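Local coordinates for phosphodiesterase (Candida albicans, PDB 6CPU), which belongs to the 3'5'-cyclic nucleotide phosphodiesterase family, of the HD superfamily, and holds a zinc and a magnesium ion in a largely helical fold, at residues F94-N99 / I161-T166; Y167-N172 / A383-N388; L225-L230 / N275-V280; R264-N269 / H349-P354. All coordinates share one frame; numbering follows the deposited sequence.

Interaction 1. Residues F94-N99 / I161-T166; sequences FFTHLN and IIPTMT
Asn-99 and Pro-163 meet at about a right angle, the amide oxygen of the one directed at the ring of the other. The separation of Asn-99 OD1 from Pro-163 CD is 3.5 Å, and the same oxygen lies 3.8 Å from Ile-162 CG2, where the two side chains slant across each other. With its CG opposite the carbonyl carbon (chi1 -46°), Asn-99 carries the amide toward 161-166, nearer than its CB direction alone would bring it. The CG2 methyl of Ile-161 packs on the backbone carbonyl of Asn-99, 3.4 Å from Asn-99 O, and on Asn-99 CB at 3.8 Å. The alpha-carbon of Asn-99 also makes a CA-H...O contact with Ile-161 O at 3.6 Å. Farther along, the Pro-163 ring points at Thr-96: its CG comes within 3.4 Å of Thr-96 O, while its CB is 3.9 Å from Thr-96 OG1. No hydrogen bond spans the two segments, and Leu-124 of helix 110-124 touches both Asn-99 and Ile-162. Ile-161 and Ile-162 together face Ile-158 as a classic beta bulge. The contact places this bulge and the lead-in to helix 165-173 against the loop, with its 3-10 segment 96-97, that enters strand 100-103, an outermost strand of the four-stranded parallel sheet.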
loop_
_atom_site.group_PDB
_atom_site.type_symbol
_atom_site.label_atom_id
_atom_site.label_comp_id
_atom_site.label_asym_id
_atom_site.label_seq_id
_atom_site.Cartn_x
_atom_site.Cartn_y
_atom_site.Cartn_z
ATOM N N PHE A 94 -13.979 -4.193 -7.952
ATOM C CA PHE A 94 -13.133 -3.001 -7.808
ATOM C C PHE A 94 -13.426 -2.209 -6.549
ATOM O O PHE A 94 -12.575 -1.455 -6.110
ATOM C CB PHE A 94 -13.222 -2.099 -9.032
ATOM C CG PHE A 94 -12.701 -2.755 -10.281
ATOM C CD1 PHE A 94 -11.341 -2.820 -10.534
ATOM C CD2 PHE A 94 -13.576 -3.344 -11.181
ATOM C CE1 PHE A 94 -10.864 -3.431 -11.685
ATOM C CE2 PHE A 94 -13.102 -3.973 -12.317
ATOM C CZ PHE A 94 -11.749 -4.015 -12.571
ATOM N N PHE A 95 -14.614 -2.359 -5.971
ATOM C CA PHE A 95 -14.994 -1.544 -4.797
ATOM C C PHE A 95 -15.397 -2.377 -3.580
ATOM O O PHE A 95 -16.149 -1.936 -2.699
ATOM C CB PHE A 95 -16.018 -0.476 -5.214
ATOM C CG PHE A 95 -15.471 0.457 -6.244
ATOM C CD1 PHE A 95 -14.516 1.406 -5.894
ATOM C CD2 PHE A 95 -15.828 0.339 -7.587
ATOM C CE1 PHE A 95 -13.955 2.231 -6.844
ATOM C CE2 PHE A 95 -15.274 1.173 -8.539
ATOM C CZ PHE A 95 -14.342 2.128 -8.175
ATOM N N THR A 96 -14.813 -3.564 -3.513
ATOM C CA THR A 96 -14.973 -4.484 -2.389
ATOM C C THR A 96 -14.686 -3.776 -1.056
ATOM O O THR A 96 -15.407 -3.943 -0.071
ATOM C CB THR A 96 -14.064 -5.750 -2.580
ATOM O OG1 THR A 96 -14.277 -6.670 -1.506
ATOM C CG2 THR A 96 -12.572 -5.410 -2.641
ATOM N N HIS A 97 -13.663 -2.930 -1.066
ATOM C CA HIS A 97 -13.187 -2.228 0.129
ATOM C C HIS A 97 -14.156 -1.204 0.725
ATOM O O HIS A 97 -13.903 -0.712 1.820
ATOM C CB HIS A 97 -11.851 -1.533 -0.176
ATOM C CG HIS A 97 -11.944 -0.462 -1.220
ATOM N ND1 HIS A 97 -12.018 -0.742 -2.569
ATOM C CD2 HIS A 97 -11.946 0.890 -1.118
ATOM C CE1 HIS A 97 -12.100 0.388 -3.249
ATOM N NE2 HIS A 97 -12.015 1.393 -2.395
ATOM N N LEU A 98 -15.253 -0.900 0.029
ATOM C CA LEU A 98 -16.184 0.154 0.443
ATOM C C LEU A 98 -17.510 -0.250 1.117
ATOM O O LEU A 98 -18.392 0.603 1.264
ATOM C CB LEU A 98 -16.495 1.054 -0.768
ATOM C CG LEU A 98 -15.312 1.844 -1.321
ATOM C CD1 LEU A 98 -15.760 2.681 -2.513
ATOM C CD2 LEU A 98 -14.706 2.737 -0.248
ATOM N N ASN A 99 -17.670 -1.505 1.508
ATOM C CA ASN A 99 -18.865 -1.951 2.282
ATOM C C ASN A 99 -20.176 -1.620 1.578
ATOM O O ASN A 99 -21.032 -0.935 2.138
ATOM C CB ASN A 99 -18.865 -1.338 3.673
ATOM C CG ASN A 99 -17.525 -1.447 4.338
ATOM O OD1 ASN A 99 -17.055 -2.557 4.615
ATOM N ND2 ASN A 99 -16.880 -0.298 4.571
ATOM N N ILE A 161 -22.223 -7.502 3.747
ATOM C CA ILE A 161 -21.682 -6.218 3.299
ATOM C C ILE A 161 -20.187 -6.019 3.558
ATOM O O ILE A 161 -19.480 -5.444 2.726
ATOM C CB ILE A 161 -22.505 -5.085 3.962
ATOM C CG1 ILE A 161 -23.897 -5.013 3.316
ATOM C CG2 ILE A 161 -21.812 -3.744 3.867
ATOM C CD1 ILE A 161 -24.892 -4.181 4.109
ATOM N N ILE A 162 -19.694 -6.461 4.704
ATOM C CA ILE A 162 -18.341 -6.126 5.092
ATOM C C ILE A 162 -17.370 -7.249 4.729
ATOM O O ILE A 162 -17.542 -8.370 5.190
ATOM C CB ILE A 162 -18.240 -5.883 6.616
ATOM C CG1 ILE A 162 -19.237 -4.812 7.057
ATOM C CG2 ILE A 162 -16.814 -5.520 6.990
ATOM C CD1 ILE A 162 -19.397 -4.740 8.564
ATOM N N PRO A 163 -16.345 -6.949 3.921
ATOM C CA PRO A 163 -15.442 -8.014 3.503
ATOM C C PRO A 163 -14.408 -8.355 4.577
ATOM O O PRO A 163 -14.012 -7.493 5.372
ATOM C CB PRO A 163 -14.748 -7.410 2.286
ATOM C CG PRO A 163 -14.673 -5.969 2.614
ATOM C CD PRO A 163 -15.987 -5.667 3.286
ATOM N N THR A 164 -14.020 -9.614 4.622
ATOM C CA THR A 164 -12.957 -10.063 5.500
ATOM C C THR A 164 -11.758 -10.467 4.664
ATOM O O THR A 164 -11.863 -10.657 3.441
ATOM C CB THR A 164 -13.378 -11.272 6.322
ATOM O OG1 THR A 164 -13.564 -12.386 5.445
ATOM C CG2 THR A 164 -14.640 -10.987 7.096
ATOM N N MET A 165 -10.620 -10.606 5.328
ATOM C CA MET A 165 -9.396 -11.012 4.647
ATOM C C MET A 165 -9.556 -12.357 3.948
ATOM O O MET A 165 -9.146 -12.503 2.778
ATOM C CB MET A 165 -8.240 -11.076 5.648
ATOM C CG MET A 165 -7.766 -9.690 6.087
ATOM S SD MET A 165 -6.640 -9.820 7.495
ATOM C CE MET A 165 -5.201 -10.477 6.680
ATOM N N THR A 166 -10.154 -13.334 4.635
ATOM C CA THR A 166 -10.328 -14.668 4.026
ATOM C C THR A 166 -11.267 -14.628 2.819
ATOM O O THR A 166 -11.037 -15.341 1.825
ATOM C CB THR A 166 -10.794 -15.748 5.027
ATOM O OG1 THR A 166 -12.007 -15.346 5.667
ATOM C CG2 THR A 166 -9.706 -16.011 6.063
#

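Interaction 2. Residues Y167-N172 / A383-N388; sequences YILNCN and ASLFIN
Leu-385 overlaps the side chains of Ile-168 and Leu-169, crossing each at about a right angle and giving one methyl to each. Its CD1 meets Leu-169 CD1 at 3.5 Å, and its CD2 lies 4.0 Å from Ile-168 CG2. The Leu-169 side chain extends opposite its own backbone N (chi1 -162°), which brings CD1 across to the second helix; that methyl also rests 3.6 Å from Ser-384 OG. One turn on, Asn-388 CB lies 3.6 Å from the backbone oxygen Asn-172 O, and the CB atoms of Asn-172 and Asn-388 are 4.1 Å apart. The Asn-172 amide is turned back to its own helix, where ND2 donates to Ile-168 O at 2.9 Å. That carbonyl also accepts from Asn-172 N, and the two donors reach it from opposite faces of its plane. A water joins the helices, donating to Leu-169 O at 3.0 Å and hydrogen-bonded to Ser-384 OG. The segment axes approach to 9.7 Å and cross at 44°. Arg-175 adds a hydrogen bond to Asn-388 O. No direct hydrogen bond crosses between the segments, so methyl packing and the asparagine CB contact carry the association, the water supplies its polar link, and the Asn-172 ND2 bond is spent within helix 165-173.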
loop_
_atom_site.group_PDB
_atom_site.type_symbol
_atom_site.label_atom_id
_atom_site.label_comp_id
_atom_site.label_asym_id
_atom_site.label_seq_id
_atom_site.Cartn_x
_atom_site.Cartn_y
_atom_site.Cartn_z
ATOM N N TYR A 167 -12.286 -13.773 2.877
ATOM C CA TYR A 167 -13.242 -13.638 1.771
ATOM C C TYR A 167 -12.538 -13.125 0.506
ATOM O O TYR A 167 -12.731 -13.661 -0.611
ATOM C CB TYR A 167 -14.376 -12.705 2.173
ATOM C CG TYR A 167 -15.188 -12.215 1.013
ATOM C CD1 TYR A 167 -16.156 -13.024 0.434
ATOM C CD2 TYR A 167 -14.976 -10.954 0.481
ATOM C CE1 TYR A 167 -16.900 -12.573 -0.641
ATOM C CE2 TYR A 167 -15.712 -10.497 -0.591
ATOM C CZ TYR A 167 -16.661 -11.318 -1.152
ATOM O OH TYR A 167 -17.395 -10.865 -2.225
ATOM N N ILE A 168 -11.727 -12.084 0.676
ATOM C CA ILE A 168 -11.041 -11.479 -0.447
ATOM C C ILE A 168 -9.994 -12.456 -0.993
ATOM O O ILE A 168 -9.874 -12.623 -2.203
ATOM C CB ILE A 168 -10.388 -10.132 -0.068
ATOM C CG1 ILE A 168 -11.468 -9.120 0.346
ATOM C CG2 ILE A 168 -9.584 -9.599 -1.243
ATOM C CD1 ILE A 168 -10.928 -7.902 1.086
ATOM N N LEU A 169 -9.268 -13.106 -0.095
ATOM C CA LEU A 169 -8.255 -14.081 -0.482
ATOM C C LEU A 169 -8.878 -15.225 -1.306
ATOM O O LEU A 169 -8.390 -15.561 -2.398
ATOM C CB LEU A 169 -7.603 -14.622 0.778
ATOM C CG LEU A 169 -6.266 -15.323 0.701
ATOM C CD1 LEU A 169 -5.189 -14.421 0.126
ATOM C CD2 LEU A 169 -5.900 -15.782 2.108
ATOM N N ASN A 170 -9.965 -15.785 -0.793
ATOM C CA ASN A 170 -10.675 -16.885 -1.463
ATOM C C ASN A 170 -11.256 -16.467 -2.802
ATOM O O ASN A 170 -11.135 -17.201 -3.782
ATOM C CB ASN A 170 -11.783 -17.435 -0.578
ATOM C CG ASN A 170 -12.582 -18.548 -1.257
ATOM O OD1 ASN A 170 -13.672 -18.316 -1.807
ATOM N ND2 ASN A 170 -12.036 -19.753 -1.238
ATOM N N CYS A 171 -11.860 -15.283 -2.850
ATOM C CA CYS A 171 -12.469 -14.800 -4.075
ATOM C C CYS A 171 -11.430 -14.666 -5.188
ATOM O O CYS A 171 -11.704 -15.001 -6.341
ATOM C CB CYS A 171 -13.178 -13.466 -3.856
ATOM S SG CYS A 171 -13.911 -12.837 -5.378
ATOM N N ASN A 172 -10.241 -14.176 -4.850
ATOM C CA ASN A 172 -9.217 -13.982 -5.859
ATOM C C ASN A 172 -8.435 -15.232 -6.240
ATOM O O ASN A 172 -7.839 -15.267 -7.327
ATOM C CB ASN A 172 -8.286 -12.848 -5.470
ATOM C CG ASN A 172 -8.955 -11.518 -5.626
ATOM O OD1 ASN A 172 -9.053 -10.985 -6.732
ATOM N ND2 ASN A 172 -9.490 -11.006 -4.539
ATOM N N ALA A 383 1.081 -11.106 -0.768
ATOM C CA ALA A 383 1.587 -11.632 -2.043
ATOM C C ALA A 383 0.441 -12.221 -2.880
ATOM O O ALA A 383 0.363 -12.056 -4.098
ATOM C CB ALA A 383 2.646 -12.690 -1.787
ATOM N N SER A 384 -0.449 -12.929 -2.206
ATOM C CA SER A 384 -1.533 -13.593 -2.905
ATOM C C SER A 384 -2.496 -12.555 -3.474
ATOM O O SER A 384 -2.878 -12.615 -4.653
ATOM C CB SER A 384 -2.238 -14.573 -1.976
ATOM O OG SER A 384 -3.177 -15.336 -2.719
ATOM N N LEU A 385 -2.875 -11.587 -2.651
ATOM C CA LEU A 385 -3.691 -10.468 -3.135
ATOM C C LEU A 385 -3.043 -9.665 -4.241
ATOM O O LEU A 385 -3.681 -9.354 -5.238
ATOM C CB LEU A 385 -4.050 -9.505 -1.996
ATOM C CG LEU A 385 -5.457 -9.681 -1.466
ATOM C CD1 LEU A 385 -5.616 -11.044 -0.827
ATOM C CD2 LEU A 385 -5.817 -8.568 -0.491
ATOM N N PHE A 386 -1.795 -9.254 -4.054
ATOM C CA PHE A 386 -1.191 -8.367 -5.037
ATOM C C PHE A 386 -1.104 -9.029 -6.410
ATOM O O PHE A 386 -1.414 -8.406 -7.436
ATOM C CB PHE A 386 0.177 -7.895 -4.576
ATOM C CG PHE A 386 0.781 -6.840 -5.448
ATOM C CD1 PHE A 386 0.076 -5.675 -5.768
ATOM C CD2 PHE A 386 2.065 -6.983 -5.923
ATOM C CE1 PHE A 386 0.663 -4.692 -6.568
ATOM C CE2 PHE A 386 2.652 -6.005 -6.715
ATOM C CZ PHE A 386 1.954 -4.858 -7.028
ATOM N N ILE A 387 -0.729 -10.302 -6.431
ATOM C CA ILE A 387 -0.637 -11.013 -7.703
ATOM C C ILE A 387 -2.024 -11.293 -8.268
ATOM O O ILE A 387 -2.287 -10.994 -9.426
ATOM C CB ILE A 387 0.136 -12.348 -7.594
ATOM C CG1 ILE A 387 1.568 -12.130 -7.080
ATOM C CG2 ILE A 387 0.109 -13.083 -8.947
ATOM C CD1 ILE A 387 2.405 -11.147 -7.881
ATOM N N ASN A 388 -2.922 -11.854 -7.458
ATOM C CA ASN A 388 -4.154 -12.418 -7.995
ATOM C C ASN A 388 -5.288 -11.420 -8.135
ATOM O O ASN A 388 -6.144 -11.580 -9.004
ATOM C CB ASN A 388 -4.602 -13.593 -7.163
ATOM C CG ASN A 388 -3.557 -14.693 -7.124
ATOM O OD1 ASN A 388 -3.021 -15.084 -8.152
ATOM N ND2 ASN A 388 -3.281 -15.190 -5.951
HETATM O O HOH W 1 -5.852 -14.681 -3.718
#

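Interaction 3. Residues L225-L230 / N275-V280; sequences LSNDDL and NFRHAV. With ZN (zinc ion), chain B.
Apolar contacts centre on Leu-230, which points at the other helix and divides its carbons among three residues. Its CB lies 3.7 Å from Phe-276 CE2, CD1 is the same distance from Arg-277 CB, and CD2 is again 3.7 Å from Val-280 CG1. Among the polar contacts, the Arg-277 chain runs extended and then bends at chi3 (-62°), turning its guanidinium edge to Leu-225 O. NH2 donates to that oxygen at 2.8 Å, nearly straight (173°) and in both the guanidinium and carbonyl planes; NE adds a weak bond. Glu-39 forms a salt bridge with the same NH2, and NE also donates to Ala-222 O. A water bridges the segments, donating to Asn-227 OD1 at 2.6 Å and accepting from Arg-277 N. Both helix starts are capped: Ser-226 and Asp-229 form a capping box, and Asn-275 OD1 accepts from His-278 N. His-278 NE2 binds zinc at 2.2 Å. Thus the first turns of helices 227-242 and 276-292 lie together, with Ile-260 and Arg-264 of helix 253-264 also packing on Phe-276.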
loop_
_atom_site.group_PDB
_atom_site.type_symbol
_atom_site.label_atom_id
_atom_site.label_comp_id
_atom_site.label_asym_id
_atom_site.label_seq_id
_atom_site.Cartn_x
_atom_site.Cartn_y
_atom_site.Cartn_z
ATOM N N LEU A 225 2.335 14.745 2.106
ATOM C CA LEU A 225 1.750 14.433 0.802
ATOM C C LEU A 225 0.411 13.748 1.004
ATOM O O LEU A 225 0.286 12.821 1.805
ATOM C CB LEU A 225 2.678 13.545 -0.021
ATOM C CG LEU A 225 4.095 14.063 -0.247
ATOM C CD1 LEU A 225 4.901 13.001 -0.955
ATOM C CD2 LEU A 225 4.087 15.365 -1.036
ATOM N N SER A 226 -0.596 14.228 0.284
ATOM C CA SER A 226 -1.916 13.623 0.328
ATOM C C SER A 226 -1.914 12.276 -0.399
ATOM O O SER A 226 -1.000 11.973 -1.177
ATOM C CB SER A 226 -2.928 14.558 -0.329
ATOM O OG SER A 226 -2.711 14.621 -1.729
ATOM N N ASN A 227 -2.949 11.480 -0.159
ATOM C CA ASN A 227 -3.118 10.246 -0.910
ATOM C C ASN A 227 -3.256 10.487 -2.425
ATOM O O ASN A 227 -2.868 9.630 -3.220
ATOM C CB ASN A 227 -4.282 9.429 -0.350
ATOM C CG ASN A 227 -3.931 8.739 0.950
ATOM O OD1 ASN A 227 -2.811 8.278 1.124
ATOM N ND2 ASN A 227 -4.883 8.655 1.857
ATOM N N ASP A 228 -3.764 11.650 -2.827
ATOM C CA ASP A 228 -3.768 12.023 -4.244
ATOM C C ASP A 228 -2.361 12.335 -4.763
ATOM O O ASP A 228 -1.947 11.818 -5.809
ATOM C CB ASP A 228 -4.696 13.216 -4.522
ATOM C CG ASP A 228 -6.184 12.856 -4.502
ATOM O OD1 ASP A 228 -6.571 11.660 -4.499
ATOM O OD2 ASP A 228 -7.010 13.798 -4.530
ATOM N N ASP A 229 -1.609 13.164 -4.031
ATOM C CA ASP A 229 -0.206 13.429 -4.372
ATOM C C ASP A 229 0.560 12.114 -4.501
ATOM O O ASP A 229 1.388 11.940 -5.387
ATOM C CB ASP A 229 0.512 14.221 -3.271
ATOM C CG ASP A 229 0.044 15.658 -3.110
ATOM O OD1 ASP A 229 -0.367 16.324 -4.097
ATOM O OD2 ASP A 229 0.152 16.138 -1.945
ATOM N N LEU A 230 0.303 11.197 -3.569
ATOM C CA LEU A 230 1.033 9.932 -3.518
ATOM C C LEU A 230 0.802 9.069 -4.757
ATOM O O LEU A 230 1.718 8.394 -5.238
ATOM C CB LEU A 230 0.694 9.174 -2.234
ATOM C CG LEU A 230 1.295 9.834 -0.979
ATOM C CD1 LEU A 230 0.557 9.390 0.284
ATOM C CD2 LEU A 230 2.801 9.576 -0.864
ATOM N N ASN A 275 -0.487 1.878 5.496
ATOM C CA ASN A 275 -1.429 2.432 4.520
ATOM C C ASN A 275 -0.706 2.675 3.205
ATOM O O ASN A 275 0.434 2.246 3.029
ATOM C CB ASN A 275 -2.057 3.697 5.069
ATOM C CG ASN A 275 -1.024 4.727 5.481
ATOM O OD1 ASN A 275 0.091 4.738 4.990
ATOM N ND2 ASN A 275 -1.395 5.566 6.402
ATOM N N PHE A 276 -1.384 3.308 2.264
ATOM C CA PHE A 276 -0.802 3.562 0.937
ATOM C C PHE A 276 0.440 4.460 1.049
ATOM O O PHE A 276 1.403 4.274 0.316
ATOM C CB PHE A 276 -1.853 4.206 0.067
ATOM C CG PHE A 276 -1.402 4.495 -1.324
ATOM C CD1 PHE A 276 -0.985 3.476 -2.153
ATOM C CD2 PHE A 276 -1.470 5.795 -1.826
ATOM C CE1 PHE A 276 -0.576 3.752 -3.448
ATOM C CE2 PHE A 276 -1.081 6.069 -3.129
ATOM C CZ PHE A 276 -0.637 5.050 -3.931
ATOM N N ARG A 277 0.426 5.387 1.996
ATOM C CA ARG A 277 1.589 6.270 2.229
ATOM C C ARG A 277 2.861 5.465 2.557
ATOM O O ARG A 277 3.932 5.783 2.028
ATOM C CB ARG A 277 1.283 7.330 3.298
ATOM C CG ARG A 277 2.446 8.251 3.675
ATOM C CD ARG A 277 2.046 9.367 4.630
ATOM N NE ARG A 277 1.053 10.236 4.014
ATOM C CZ ARG A 277 -0.257 10.185 4.212
ATOM N NH1 ARG A 277 -0.803 9.350 5.099
ATOM N NH2 ARG A 277 -1.034 11.001 3.527
ATOM N N HIS A 278 2.734 4.429 3.390
ATOM C CA HIS A 278 3.857 3.521 3.707
ATOM C C HIS A 278 4.344 2.791 2.473
ATOM O O HIS A 278 5.544 2.685 2.244
ATOM C CB HIS A 278 3.483 2.514 4.817
ATOM C CG HIS A 278 4.475 1.400 5.009
ATOM N ND1 HIS A 278 5.779 1.613 5.409
ATOM C CD2 HIS A 278 4.345 0.056 4.859
ATOM C CE1 HIS A 278 6.407 0.451 5.494
ATOM N NE2 HIS A 278 5.562 -0.513 5.164
ATOM N N ALA A 279 3.410 2.274 1.668
ATOM C CA ALA A 279 3.767 1.590 0.439
ATOM C C ALA A 279 4.589 2.488 -0.489
ATOM O O ALA A 279 5.611 2.056 -1.063
ATOM C CB ALA A 279 2.519 1.091 -0.281
ATOM N N VAL A 280 4.129 3.727 -0.643
ATOM C CA VAL A 280 4.777 4.671 -1.532
ATOM C C VAL A 280 6.148 5.089 -0.958
ATOM O O VAL A 280 7.111 5.213 -1.692
ATOM C CB VAL A 280 3.876 5.886 -1.825
ATOM C CG1 VAL A 280 4.612 6.891 -2.698
ATOM C CG2 VAL A 280 2.583 5.431 -2.516
HETATM ZN ZN ZN B . 5.825 -2.677 4.998
HETATM O O HOH W 2 -2.265 6.422 2.867
HETATM O O HOH W 3 5.712 -2.552 7.203
HETATM O O HOH W 4 6.089 -4.798 5.336
#

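Interaction 4. Residues R264-N269 / H349-P354; sequences RDTYKN and HDVGHP. With ZN (zinc ion), chain B; MG (magnesium ion), chain C.
Val-351 CA lies over one face of the Tyr-267 ring, offset toward the rim, a CH-pi contact 4.1 Å from the ring centroid, and Asp-350 CB lies at the ring's edge, in plane. The His-349 ring has Asp-350 CB over the centre of one face and a metal-bound water at its edge. At the end of the tyrosine, OH accepts from Asp-350 N at 3.2 Å and is also hydrogen-bonded to Leu-347 O. Val-351 CG1 reaches Thr-266 OG1 at 3.3 Å, a hydroxyl hydrogen-bonded to Val-263 O, while Gly-352 N makes a weak bond to Thr-266 O. Lys-268 lays its CD 3.1 Å from His-353 O, and two waters tie its N to His-353 O and its NZ to Gly-352 O. The carboxylate of Asp-350 spans both metals, OD2 binding zinc at 2.1 Å and OD1 magnesium at 2.2 Å; His-349 NE2 binds the zinc as well, and its ND1 is hydrogen-bonded to Ala-346. Tyr-267 is therefore a second-shell residue: its hydroxyl grips the backbone N of a bridging aspartate and probably helps to position the carboxylate.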
loop_
_atom_site.group_PDB
_atom_site.type_symbol
_atom_site.label_atom_id
_atom_site.label_comp_id
_atom_site.label_asym_id
_atom_site.label_seq_id
_atom_site.Cartn_x
_atom_site.Cartn_y
_atom_site.Cartn_z
ATOM N N ARG A 264 -4.024 1.730 -4.677
ATOM C CA ARG A 264 -4.394 2.560 -3.509
ATOM C C ARG A 264 -5.652 2.013 -2.829
ATOM O O ARG A 264 -5.720 1.934 -1.593
ATOM C CB ARG A 264 -4.583 4.020 -3.911
ATOM C CG ARG A 264 -4.925 4.933 -2.759
ATOM C CD ARG A 264 -5.058 6.367 -3.210
ATOM N NE ARG A 264 -6.359 6.642 -3.827
ATOM C CZ ARG A 264 -6.775 7.843 -4.208
ATOM N NH1 ARG A 264 -5.983 8.898 -4.098
ATOM N NH2 ARG A 264 -7.998 7.998 -4.705
ATOM N N ASP A 265 -6.622 1.590 -3.637
ATOM C CA ASP A 265 -7.870 1.012 -3.134
ATOM C C ASP A 265 -7.709 -0.300 -2.336
ATOM O O ASP A 265 -8.624 -0.681 -1.602
ATOM C CB ASP A 265 -8.871 0.780 -4.292
ATOM C CG ASP A 265 -9.481 2.075 -4.839
ATOM O OD1 ASP A 265 -9.366 3.141 -4.184
ATOM O OD2 ASP A 265 -10.093 2.028 -5.948
ATOM N N THR A 266 -6.566 -0.970 -2.452
ATOM C CA THR A 266 -6.319 -2.174 -1.678
ATOM C C THR A 266 -5.663 -1.887 -0.329
ATOM O O THR A 266 -5.529 -2.798 0.471
ATOM C CB THR A 266 -5.442 -3.196 -2.420
ATOM O OG1 THR A 266 -4.113 -2.693 -2.572
ATOM C CG2 THR A 266 -6.035 -3.519 -3.791
ATOM N N TYR A 267 -5.242 -0.641 -0.105
ATOM C CA TYR A 267 -4.654 -0.240 1.172
ATOM C C TYR A 267 -5.723 0.372 2.055
ATOM O O TYR A 267 -6.620 1.046 1.567
ATOM C CB TYR A 267 -3.481 0.735 0.934
ATOM C CG TYR A 267 -2.218 0.028 0.513
ATOM C CD1 TYR A 267 -1.865 -0.103 -0.821
ATOM C CD2 TYR A 267 -1.368 -0.534 1.465
ATOM C CE1 TYR A 267 -0.720 -0.785 -1.199
ATOM C CE2 TYR A 267 -0.223 -1.221 1.086
ATOM C CZ TYR A 267 0.104 -1.343 -0.240
ATOM O OH TYR A 267 1.269 -2.033 -0.591
ATOM N N LYS A 268 -5.659 0.113 3.355
ATOM C CA LYS A 268 -6.672 0.635 4.284
ATOM C C LYS A 268 -6.287 2.033 4.791
ATOM O O LYS A 268 -5.306 2.176 5.527
ATOM C CB LYS A 268 -6.837 -0.339 5.449
ATOM C CG LYS A 268 -7.384 -1.663 4.953
ATOM C CD LYS A 268 -7.407 -2.716 6.024
ATOM C CE LYS A 268 -8.373 -3.843 5.700
ATOM N NZ LYS A 268 -8.395 -4.229 4.274
ATOM N N ASN A 269 -7.069 3.045 4.407
ATOM C CA ASN A 269 -6.699 4.438 4.631
ATOM C C ASN A 269 -6.633 4.823 6.082
ATOM O O ASN A 269 -5.904 5.740 6.438
ATOM C CB ASN A 269 -7.706 5.374 3.995
ATOM C CG ASN A 269 -7.699 5.277 2.514
ATOM O OD1 ASN A 269 -8.091 4.243 1.959
ATOM N ND2 ASN A 269 -7.248 6.331 1.855
ATOM N N HIS A 349 3.734 -4.475 -1.520
ATOM C CA HIS A 349 4.251 -5.393 -0.495
ATOM C C HIS A 349 3.400 -5.506 0.776
ATOM O O HIS A 349 3.546 -6.488 1.509
ATOM C CB HIS A 349 5.712 -5.055 -0.130
ATOM C CG HIS A 349 5.831 -4.054 0.971
ATOM N ND1 HIS A 349 5.656 -2.705 0.770
ATOM C CD2 HIS A 349 6.068 -4.212 2.293
ATOM C CE1 HIS A 349 5.780 -2.070 1.923
ATOM N NE2 HIS A 349 6.037 -2.962 2.865
ATOM N N ASP A 350 2.530 -4.529 1.041
ATOM C CA ASP A 350 1.638 -4.569 2.195
ATOM C C ASP A 350 0.156 -4.515 1.796
ATOM O O ASP A 350 -0.670 -4.143 2.613
ATOM C CB ASP A 350 1.973 -3.407 3.166
ATOM C CG ASP A 350 3.081 -3.760 4.178
ATOM O OD1 ASP A 350 3.214 -4.951 4.508
ATOM O OD2 ASP A 350 3.783 -2.842 4.674
ATOM N N VAL A 351 -0.189 -4.851 0.548
ATOM C CA VAL A 351 -1.590 -4.727 0.117
ATOM C C VAL A 351 -2.556 -5.435 1.069
ATOM O O VAL A 351 -2.340 -6.573 1.475
ATOM C CB VAL A 351 -1.872 -5.189 -1.338
ATOM C CG1 VAL A 351 -1.247 -4.241 -2.353
ATOM C CG2 VAL A 351 -1.433 -6.611 -1.571
ATOM N N GLY A 352 -3.618 -4.733 1.438
ATOM C CA GLY A 352 -4.692 -5.328 2.232
ATOM C C GLY A 352 -4.352 -5.417 3.704
ATOM O O GLY A 352 -5.059 -6.041 4.450
ATOM N N HIS A 353 -3.261 -4.789 4.126
ATOM C CA HIS A 353 -2.789 -4.924 5.509
ATOM C C HIS A 353 -3.878 -4.416 6.438
ATOM O O HIS A 353 -4.380 -3.332 6.222
ATOM C CB HIS A 353 -1.482 -4.138 5.680
ATOM C CG HIS A 353 -0.704 -4.470 6.916
ATOM N ND1 HIS A 353 -1.181 -4.215 8.178
ATOM C CD2 HIS A 353 0.546 -4.964 7.080
ATOM C CE1 HIS A 353 -0.277 -4.567 9.074
ATOM N NE2 HIS A 353 0.781 -5.027 8.437
ATOM N N PRO A 354 -4.288 -5.209 7.450
ATOM C CA PRO A 354 -5.419 -4.856 8.302
ATOM C C PRO A 354 -5.068 -3.992 9.527
ATOM O O PRO A 354 -5.947 -3.648 10.309
ATOM C CB PRO A 354 -5.913 -6.224 8.780
ATOM C CG PRO A 354 -4.657 -6.995 8.915
ATOM C CD PRO A 354 -3.793 -6.560 7.769
HETATM ZN ZN ZN B . 5.825 -2.677 4.998
HETATM MG MG MG C . 4.579 -6.104 5.713
HETATM O O HOH W 5 -3.483 -1.476 4.254
HETATM O O HOH W 6 -7.475 -6.861 3.305
HETATM O O HOH W 3 5.712 -2.552 7.203
HETATM O O HOH W 4 6.089 -4.798 5.336
HETATM O O HOH W 7 6.075 -7.399 6.649
HETATM O O HOH W 8 2.968 -7.381 6.480
HETATM O O HOH W 9 4.238 -5.143 7.435
#

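Interactions 3 and 4 share the zinc ion: His-278 comes from interaction 3, His-349 and Asp-350 from interaction 4, and Asp-462 completes the protein ligands. Their centres are 11 Å apart, and a salt bridge joins them directly, Asp-228 OD1 to Arg-264 NH1 at 2.9 Å. Interaction 2 lies farther from the metals, with the Leu-385 side chain about 12 Å from magnesium; it reaches interaction 4 through Phe-386 CB, 3.6 Å from Val-351 CG2. Interaction 1 touches interaction 2, both using helix 165-173, and meets interaction 4 where Met-165 SD lies 3.7 Å from Pro-354 CG. Thus the loop 349-354 connects the metal site with the packing around helix 165-173.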